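Local coordinates for UPF0135 protein SA1388 (Staphylococcus aureus subsp. aureus, PDB 3LNL) that is of unknown function, belongs to the NIF3 family, holds a dinuclear metal centre and assembles into a toroid-shaped homohexamer with a central cavity, at residues E39-L44 with G61-I66. The protein carries 2 engineered substitutions. Numbering follows the deposited sequence.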
loop_
_atom_site.group_PDB
_atom_site.type_symbol
_atom_site.label_atom_id
_atom_site.label_comp_id
_atom_site.label_asym_id
_atom_site.label_seq_id
_atom_site.Cartn_x
_atom_site.Cartn_y
_atom_site.Cartn_z
ATOM N N GLU B 39 10.827 16.042 -40.673
ATOM C CA GLU B 39 9.738 16.225 -41.640
ATOM C C GLU B 39 9.039 14.869 -41.934
ATOM O O GLU B 39 9.720 13.884 -42.146
ATOM C CB GLU B 39 10.322 16.922 -42.904
ATOM C CG GLU B 39 9.367 17.029 -44.022
ATOM C CD GLU B 39 9.851 17.849 -45.212
ATOM O OE1 GLU B 39 10.843 18.634 -45.127
ATOM O OE2 GLU B 39 9.141 17.676 -46.226
ATOM N N VAL B 40 7.707 14.828 -41.897
ATOM C CA VAL B 40 6.926 13.612 -42.136
ATOM C C VAL B 40 6.854 13.314 -43.625
ATOM O O VAL B 40 6.435 14.167 -44.403
ATOM C CB VAL B 40 5.502 13.739 -41.597
ATOM C CG1 VAL B 40 4.648 12.483 -41.921
ATOM C CG2 VAL B 40 5.519 13.992 -40.072
ATOM N N THR B 41 7.277 12.123 -44.032
ATOM C CA THR B 41 7.268 11.779 -45.455
ATOM C C THR B 41 6.057 10.960 -45.837
ATOM O O THR B 41 5.701 10.876 -47.005
ATOM C CB THR B 41 8.526 10.947 -45.856
ATOM O OG1 THR B 41 8.557 9.736 -45.082
ATOM C CG2 THR B 41 9.829 11.766 -45.706
ATOM N N GLY B 42 5.393 10.370 -44.842
ATOM C CA GLY B 42 4.230 9.560 -45.087
ATOM C C GLY B 42 3.856 8.905 -43.780
ATOM O O GLY B 42 4.723 8.752 -42.911
ATOM N N VAL B 43 2.582 8.503 -43.651
ATOM C CA VAL B 43 2.067 7.884 -42.427
ATOM C C VAL B 43 1.415 6.488 -42.686
ATOM O O VAL B 43 0.529 6.354 -43.528
ATOM C CB VAL B 43 1.033 8.832 -41.693
ATOM C CG1 VAL B 43 0.441 8.175 -40.371
ATOM C CG2 VAL B 43 1.671 10.251 -41.408
ATOM N N LEU B 44 1.880 5.493 -41.925
ATOM C CA LEU B 44 1.375 4.154 -41.910
ATOM C C LEU B 44 0.717 3.901 -40.598
ATOM O O LEU B 44 1.377 4.009 -39.542
ATOM C CB LEU B 44 2.519 3.154 -42.098
ATOM C CG LEU B 44 2.176 1.695 -42.362
ATOM C CD1 LEU B 44 1.411 1.545 -43.716
ATOM C CD2 LEU B 44 3.508 0.893 -42.328
ATOM N N GLY B 61 8.594 4.147 -48.246
ATOM C CA GLY B 61 9.165 5.476 -48.082
ATOM C C GLY B 61 8.449 6.340 -47.054
ATOM O O GLY B 61 8.554 7.555 -47.089
ATOM N N TYR B 62 7.747 5.720 -46.107
ATOM C CA TYR B 62 7.119 6.475 -45.025
ATOM C C TYR B 62 7.995 6.469 -43.760
ATOM O O TYR B 62 8.486 5.408 -43.369
ATOM C CB TYR B 62 5.753 5.898 -44.686
ATOM C CG TYR B 62 4.728 5.921 -45.817
ATOM C CD1 TYR B 62 4.940 6.624 -47.005
ATOM C CD2 TYR B 62 3.541 5.247 -45.674
ATOM C CE1 TYR B 62 3.970 6.662 -48.028
ATOM C CE2 TYR B 62 2.584 5.247 -46.693
ATOM C CZ TYR B 62 2.796 5.959 -47.844
ATOM O OH TYR B 62 1.805 5.905 -48.795
ATOM N N ASN B 63 8.119 7.628 -43.091
ATOM C CA ASN B 63 8.981 7.724 -41.913
ATOM C C ASN B 63 8.206 7.865 -40.629
ATOM O O ASN B 63 8.809 8.112 -39.581
ATOM C CB ASN B 63 10.025 8.841 -42.064
ATOM C CG ASN B 63 9.414 10.212 -41.926
ATOM O OD1 ASN B 63 8.206 10.330 -41.962
ATOM N ND2 ASN B 63 10.240 11.256 -41.773
ATOM N N THR B 64 6.891 7.649 -40.675
ATOM C CA THR B 64 6.048 7.788 -39.491
ATOM C C THR B 64 5.051 6.651 -39.419
ATOM O O THR B 64 4.325 6.376 -40.416
ATOM C CB THR B 64 5.306 9.143 -39.500
ATOM O OG1 THR B 64 6.272 10.185 -39.638
ATOM C CG2 THR B 64 4.453 9.379 -38.208
ATOM N N ILE B 65 5.019 5.995 -38.245
ATOM C CA ILE B 65 4.073 4.946 -37.957
ATOM C C ILE B 65 3.264 5.427 -36.785
ATOM O O ILE B 65 3.837 5.878 -35.788
ATOM C CB ILE B 65 4.741 3.572 -37.657
ATOM C CG1 ILE B 65 5.544 3.136 -38.894
ATOM C CG2 ILE B 65 3.694 2.452 -37.216
ATOM C CD1 ILE B 65 6.485 1.933 -38.689
ATOM N N ILE B 66 1.934 5.351 -36.921
ATOM C CA ILE B 66 1.040 5.525 -35.794
ATOM C C ILE B 66 0.375 4.167 -35.448
ATOM O O ILE B 66 -0.405 3.620 -36.242
ATOM C CB ILE B 66 -0.079 6.533 -36.083
ATOM C CG1 ILE B 66 0.474 7.899 -36.468
ATOM C CG2 ILE B 66 -0.973 6.682 -34.763
ATOM C CD1 ILE B 66 -0.595 8.916 -36.913
#
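Asn63 OD1 is gripped by two donors that reach it from opposite faces of the amide. Thr41 N donates to Asn63 OD1 at 2.9 Å on a nearly straight path. Thr64 OG1 donates to Asn63 OD1 at 3.0 Å from the other face. Both lie about 50° out of the carbonyl plane, one on each face, and neither on a lone pair. At the other end of the amide, Asn63 ND2 gives a hydrogen to Glu39 O at 2.7 Å, roughly within the amide plane. Three bonds therefore fix the rotation of this amide and tie the loop leading into strand 43-46 to the one entering strand 64-67. With CG set between its own backbone N and carbonyl carbon (chi1 74°), Asn63 swings its amide across to residues 39-41. Val40 crosses Thr64 at about a right angle, laying CG1 against its OG1.

Further along, the chains pair as parallel strands. Thr64 N reaches Gly42 O weakly; Leu44 N then bonds Thr64 O at 3.0 Å, in the carbonyl plane, and Ile66 N bonds Leu44 O. Tyr62 lies against the Gly42 backbone, its CD1 3.6 Å from the bare Gly42 CA, while Val43 N sits over one ring face toward the rim. On the face shared with Thr64, Val43 CG1 meets Ile66 CD1 at 3.7 Å.

The two strands belong to a right-handed beta-alpha-beta crossover, whose helix 51-60 ends in a Schellman motif at Gly61 and covers Leu44 and Ile65. Helix 7-17 packs on the opposite face, against Val40, Thr64 and Ile66. Strands 357-359 and 97-100 flank the pair, and strand 64-67 leads directly to the zinc ligands His68 and His69.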